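Putative membrane protein (Corynebacterium diphtheriae NCTC 13129, PDB 3C8I) is of unknown function but probably acts at the membrane, this chain being the DUF3239 part of a longer putative membrane protein. Local coordinates at residues A48-I60 against D89-P101. Sequence-based numbering, arbitrary orientation.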
loop_
_atom_site.group_PDB
_atom_site.type_symbol
_atom_site.label_atom_id
_atom_site.label_comp_id
_atom_site.label_asym_id
_atom_site.label_seq_id
_atom_site.Cartn_x
_atom_site.Cartn_y
_atom_site.Cartn_z
ATOM N N ALA B 48 19.523 3.711 -10.525
ATOM C CA ALA B 48 18.218 4.317 -10.702
ATOM C C ALA B 48 17.942 5.310 -9.566
ATOM O O ALA B 48 18.611 5.290 -8.511
ATOM C CB ALA B 48 17.121 3.241 -10.766
ATOM N N LEU B 49 16.965 6.166 -9.803
ATOM C CA LEU B 49 16.493 7.137 -8.830
ATOM C C LEU B 49 15.138 6.674 -8.327
ATOM O O LEU B 49 14.252 6.344 -9.124
ATOM C CB LEU B 49 16.360 8.515 -9.485
ATOM C CG LEU B 49 17.636 9.003 -10.180
ATOM C CD1 LEU B 49 17.346 10.214 -11.056
ATOM C CD2 LEU B 49 18.770 9.260 -9.128
ATOM N N ALA B 50 14.977 6.641 -7.007
ATOM C CA ALA B 50 13.718 6.228 -6.390
ATOM C C ALA B 50 13.257 7.349 -5.482
ATOM O O ALA B 50 14.027 7.824 -4.665
ATOM C CB ALA B 50 13.916 4.902 -5.578
ATOM N N THR B 51 12.006 7.760 -5.582
ATOM C CA THR B 51 11.504 8.791 -4.704
ATOM C C THR B 51 10.461 8.296 -3.722
ATOM O O THR B 51 9.797 7.274 -3.935
ATOM C CB THR B 51 10.926 10.013 -5.494
ATOM O OG1 THR B 51 9.862 9.577 -6.339
ATOM C CG2 THR B 51 12.034 10.770 -6.277
ATOM N N ARG B 52 10.313 9.038 -2.633
ATOM C CA ARG B 52 9.361 8.706 -1.599
ATOM C C ARG B 52 8.914 9.946 -0.855
ATOM O O ARG B 52 9.731 10.760 -0.442
ATOM C CB ARG B 52 9.994 7.748 -0.593
ATOM C CG ARG B 52 9.079 7.311 0.509
ATOM C CD ARG B 52 9.761 6.306 1.450
ATOM N NE ARG B 52 8.855 5.859 2.506
ATOM C CZ ARG B 52 8.973 4.728 3.197
ATOM N NH1 ARG B 52 10.003 3.922 2.981
ATOM N NH2 ARG B 52 8.068 4.414 4.135
ATOM N N ASN B 53 7.612 10.038 -0.659
ATOM C CA ASN B 53 7.013 11.099 0.128
ATOM C C ASN B 53 7.080 10.738 1.600
ATOM O O ASN B 53 6.639 9.656 2.009
ATOM C CB ASN B 53 5.593 11.350 -0.337
ATOM C CG ASN B 53 5.542 12.234 -1.573
ATOM O OD1 ASN B 53 5.181 13.415 -1.487
ATOM N ND2 ASN B 53 5.908 11.682 -2.726
ATOM N N ILE B 54 7.686 11.615 2.386
ATOM C CA ILE B 54 7.952 11.361 3.803
ATOM C C ILE B 54 7.449 12.511 4.668
ATOM O O ILE B 54 7.645 13.687 4.339
ATOM C CB ILE B 54 9.476 11.119 4.045
ATOM C CG1 ILE B 54 9.909 9.805 3.365
ATOM C CG2 ILE B 54 9.815 11.064 5.554
ATOM C CD1 ILE B 54 11.462 9.561 3.447
ATOM N N THR B 55 6.777 12.185 5.765
ATOM C CA THR B 55 6.229 13.240 6.621
ATOM C C THR B 55 7.259 13.735 7.640
ATOM O O THR B 55 7.396 14.939 7.837
ATOM C CB THR B 55 4.930 12.759 7.296
ATOM O OG1 THR B 55 3.947 12.507 6.268
ATOM C CG2 THR B 55 4.420 13.793 8.262
ATOM N N ALA B 56 8.002 12.820 8.259
ATOM C CA ALA B 56 8.906 13.174 9.357
ATOM C C ALA B 56 10.206 12.373 9.342
ATOM O O ALA B 56 10.192 11.154 9.185
ATOM C CB ALA B 56 8.210 12.977 10.695
ATOM N N ILE B 57 11.325 13.069 9.530
ATOM C CA ILE B 57 12.609 12.412 9.763
ATOM C C ILE B 57 13.253 13.114 10.962
ATOM O O ILE B 57 13.485 14.320 10.898
ATOM C CB ILE B 57 13.570 12.551 8.560
ATOM C CG1 ILE B 57 12.927 12.028 7.258
ATOM C CG2 ILE B 57 14.876 11.832 8.869
ATOM C CD1 ILE B 57 13.769 12.234 6.019
ATOM N N PRO B 58 13.514 12.373 12.059
ATOM C CA PRO B 58 14.195 12.944 13.209
ATOM C C PRO B 58 15.454 13.707 12.808
ATOM O O PRO B 58 16.245 13.197 12.020
ATOM C CB PRO B 58 14.548 11.716 14.048
ATOM C CG PRO B 58 13.490 10.757 13.750
ATOM C CD PRO B 58 13.165 10.962 12.299
ATOM N N GLY B 59 15.627 14.909 13.345
ATOM C CA GLY B 59 16.763 15.752 12.984
ATOM C C GLY B 59 16.474 16.708 11.838
ATOM O O GLY B 59 17.104 17.742 11.736
ATOM N N ILE B 60 15.526 16.374 10.966
ATOM C CA ILE B 60 15.216 17.215 9.810
ATOM C C ILE B 60 14.000 18.094 10.092
ATOM O O ILE B 60 12.855 17.737 9.823
ATOM C CB ILE B 60 14.985 16.376 8.523
ATOM C CG1 ILE B 60 16.063 15.298 8.351
ATOM C CG2 ILE B 60 14.938 17.257 7.310
ATOM C CD1 ILE B 60 17.477 15.784 8.382
ATOM N N ASP B 89 11.734 -3.642 -10.015
ATOM C CA ASP B 89 10.963 -2.597 -10.705
ATOM C C ASP B 89 10.402 -1.533 -9.731
ATOM O O ASP B 89 9.919 -0.488 -10.145
ATOM C CB ASP B 89 9.855 -3.219 -11.569
ATOM C CG ASP B 89 10.247 -3.318 -13.058
ATOM O OD1 ASP B 89 11.434 -3.082 -13.391
ATOM O OD2 ASP B 89 9.381 -3.630 -13.908
ATOM N N GLN B 90 10.531 -1.801 -8.449
ATOM C CA GLN B 90 10.119 -0.892 -7.391
ATOM C C GLN B 90 11.054 -1.092 -6.225
ATOM O O GLN B 90 11.385 -2.228 -5.911
ATOM C CB GLN B 90 8.667 -1.194 -6.961
ATOM C CG GLN B 90 8.059 -0.180 -5.950
ATOM C CD GLN B 90 8.466 -0.392 -4.518
ATOM O OE1 GLN B 90 8.488 0.570 -3.725
ATOM N NE2 GLN B 90 8.799 -1.605 -4.157
ATOM N N ILE B 91 11.491 0.004 -5.589
ATOM C CA ILE B 91 12.370 -0.055 -4.407
ATOM C C ILE B 91 11.948 1.034 -3.406
ATOM O O ILE B 91 11.817 2.194 -3.802
ATOM C CB ILE B 91 13.865 0.187 -4.802
ATOM C CG1 ILE B 91 14.382 -0.933 -5.719
ATOM C CG2 ILE B 91 14.744 0.317 -3.560
ATOM C CD1 ILE B 91 15.796 -0.704 -6.262
ATOM N N SER B 92 11.722 0.652 -2.150
ATOM C CA SER B 92 11.426 1.609 -1.060
ATOM C C SER B 92 12.669 1.978 -0.261
ATOM O O SER B 92 13.217 1.123 0.460
ATOM C CB SER B 92 10.402 1.065 -0.066
ATOM O OG SER B 92 9.197 0.775 -0.720
ATOM N N PRO B 93 13.110 3.236 -0.381
ATOM C CA PRO B 93 14.189 3.702 0.487
ATOM C C PRO B 93 13.632 4.169 1.832
ATOM O O PRO B 93 12.510 4.668 1.884
ATOM C CB PRO B 93 14.782 4.871 -0.290
ATOM C CG PRO B 93 13.621 5.436 -1.087
ATOM C CD PRO B 93 12.635 4.308 -1.294
ATOM N N MET B 94 14.402 3.995 2.893
ATOM C CA MET B 94 14.068 4.558 4.209
ATOM C C MET B 94 15.280 5.270 4.796
ATOM O O MET B 94 16.407 4.800 4.648
ATOM C CB MET B 94 13.597 3.457 5.188
ATOM C CG MET B 94 14.615 2.374 5.519
ATOM S SD MET B 94 14.170 1.317 6.984
ATOM C CE MET B 94 14.450 2.434 8.351
ATOM N N PRO B 95 15.059 6.409 5.476
ATOM C CA PRO B 95 16.133 7.056 6.199
ATOM C C PRO B 95 16.618 6.222 7.374
ATOM O O PRO B 95 15.796 5.690 8.127
ATOM C CB PRO B 95 15.517 8.353 6.717
ATOM C CG PRO B 95 14.098 8.308 6.387
ATOM C CD PRO B 95 13.779 7.118 5.570
ATOM N N ILE B 96 17.936 6.125 7.549
ATOM C CA ILE B 96 18.464 5.329 8.679
ATOM C C ILE B 96 18.122 6.002 10.016
ATOM O O ILE B 96 18.008 5.326 11.043
ATOM C CB ILE B 96 19.980 4.956 8.581
ATOM C CG1 ILE B 96 20.889 6.141 8.818
ATOM C CG2 ILE B 96 20.323 4.301 7.266
ATOM C CD1 ILE B 96 22.361 5.701 9.076
ATOM N N ALA B 97 17.891 7.310 9.982
ATOM C CA ALA B 97 17.427 8.058 11.154
ATOM C C ALA B 97 16.108 7.532 11.768
ATOM O O ALA B 97 15.787 7.924 12.886
ATOM C CB ALA B 97 17.295 9.523 10.831
ATOM N N TRP B 98 15.344 6.700 11.057
ATOM C CA TRP B 98 14.135 6.088 11.628
ATOM C C TRP B 98 14.503 4.912 12.537
ATOM O O TRP B 98 13.722 4.526 13.402
ATOM C CB TRP B 98 13.201 5.556 10.547
ATOM C CG TRP B 98 12.457 6.589 9.738
ATOM C CD1 TRP B 98 12.367 7.930 9.980
ATOM C CD2 TRP B 98 11.656 6.330 8.586
ATOM N NE1 TRP B 98 11.575 8.535 9.020
ATOM C CE2 TRP B 98 11.129 7.573 8.148
ATOM C CE3 TRP B 98 11.361 5.175 7.853
ATOM C CZ2 TRP B 98 10.310 7.682 7.016
ATOM C CZ3 TRP B 98 10.563 5.285 6.736
ATOM C CH2 TRP B 98 10.054 6.532 6.317
ATOM N N ALA B 99 15.696 4.360 12.312
ATOM C CA ALA B 99 16.225 3.204 13.046
ATOM C C ALA B 99 17.188 3.540 14.191
ATOM O O ALA B 99 17.336 2.723 15.108
ATOM C CB ALA B 99 16.916 2.262 12.078
ATOM N N THR B 100 17.868 4.688 14.144
ATOM C CA THR B 100 18.830 5.062 15.204
ATOM C C THR B 100 18.792 6.545 15.590
ATOM O O THR B 100 18.819 7.403 14.714
ATOM C CB THR B 100 20.303 4.710 14.801
ATOM O OG1 THR B 100 21.209 5.267 15.772
ATOM C CG2 THR B 100 20.662 5.277 13.422
ATOM N N PRO B 101 18.779 6.858 16.913
ATOM C CA PRO B 101 18.809 8.256 17.359
ATOM C C PRO B 101 20.217 8.847 17.359
ATOM O O PRO B 101 20.398 10.068 17.537
ATOM C CB PRO B 101 18.309 8.158 18.800
ATOM C CG PRO B 101 18.811 6.846 19.250
ATOM C CD PRO B 101 18.725 5.939 18.065
HETATM O O HOH W 1 10.328 4.751 -4.769
#
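The indole of Trp98 meets the guanidinium of Arg52 edge to face: its CH2 lies over one guanidinium face, 3.6 Å from Arg52 NH2, and the two planes are nearly perpendicular, 84° apart. Pro95, at the end of strand 88-95 and three residues before the tryptophan in the following 3-10 turn, covers one face of the indole with CD over the ring centre; its rigid, apolar ring lies well against an aromatic face. Pro58 CD meets the rim in the ring plane beside CD1. At that rim Trp98 NE1 donates to Ala56 O (3.0 Å); NE1 lies in the plane of the Ala56 carbonyl, while the oxygen is tilted somewhat out of the indole plane. A tryptophan suits this place because one flat group supplies both apolar surface and a polar edge, and the NE1 bond and Pro95 together hold its rotation.

Arg52, with CG anti to the backbone N and its chain extended to NE, is long enough to span from strand 47-54 to Pro93, where NH1 donates to Pro93 O at 2.8 Å, and still offer a flat face to the indole edge. The donor sits above the carbonyl plane, and the bond is bent (N-H...O 149°). Aliphatic branches fill in beside this polar grip: Ile54 CG2 touches Trp98 CZ2, its CD1 meets Pro95 CD tip to tip, and Ile57 CG2 rests on Ala97 CB at 3.9 Å, where a small methyl leaves room for the branched chain.

Arg52 NH1 also bonds Trp98 O of the second subunit, whose Pro58 packs on Trp98, so the contact reaches into the subunit interface. Within the chain, strands 47-54 and 88-95 are not neighbours in the antiparallel sheet; their short segments pass 6.9 Å apart at 59°, with Ile54 and Pro93 against strand 29-36, Pro95 against strand 70-80, and Ala97 against helix 103-112.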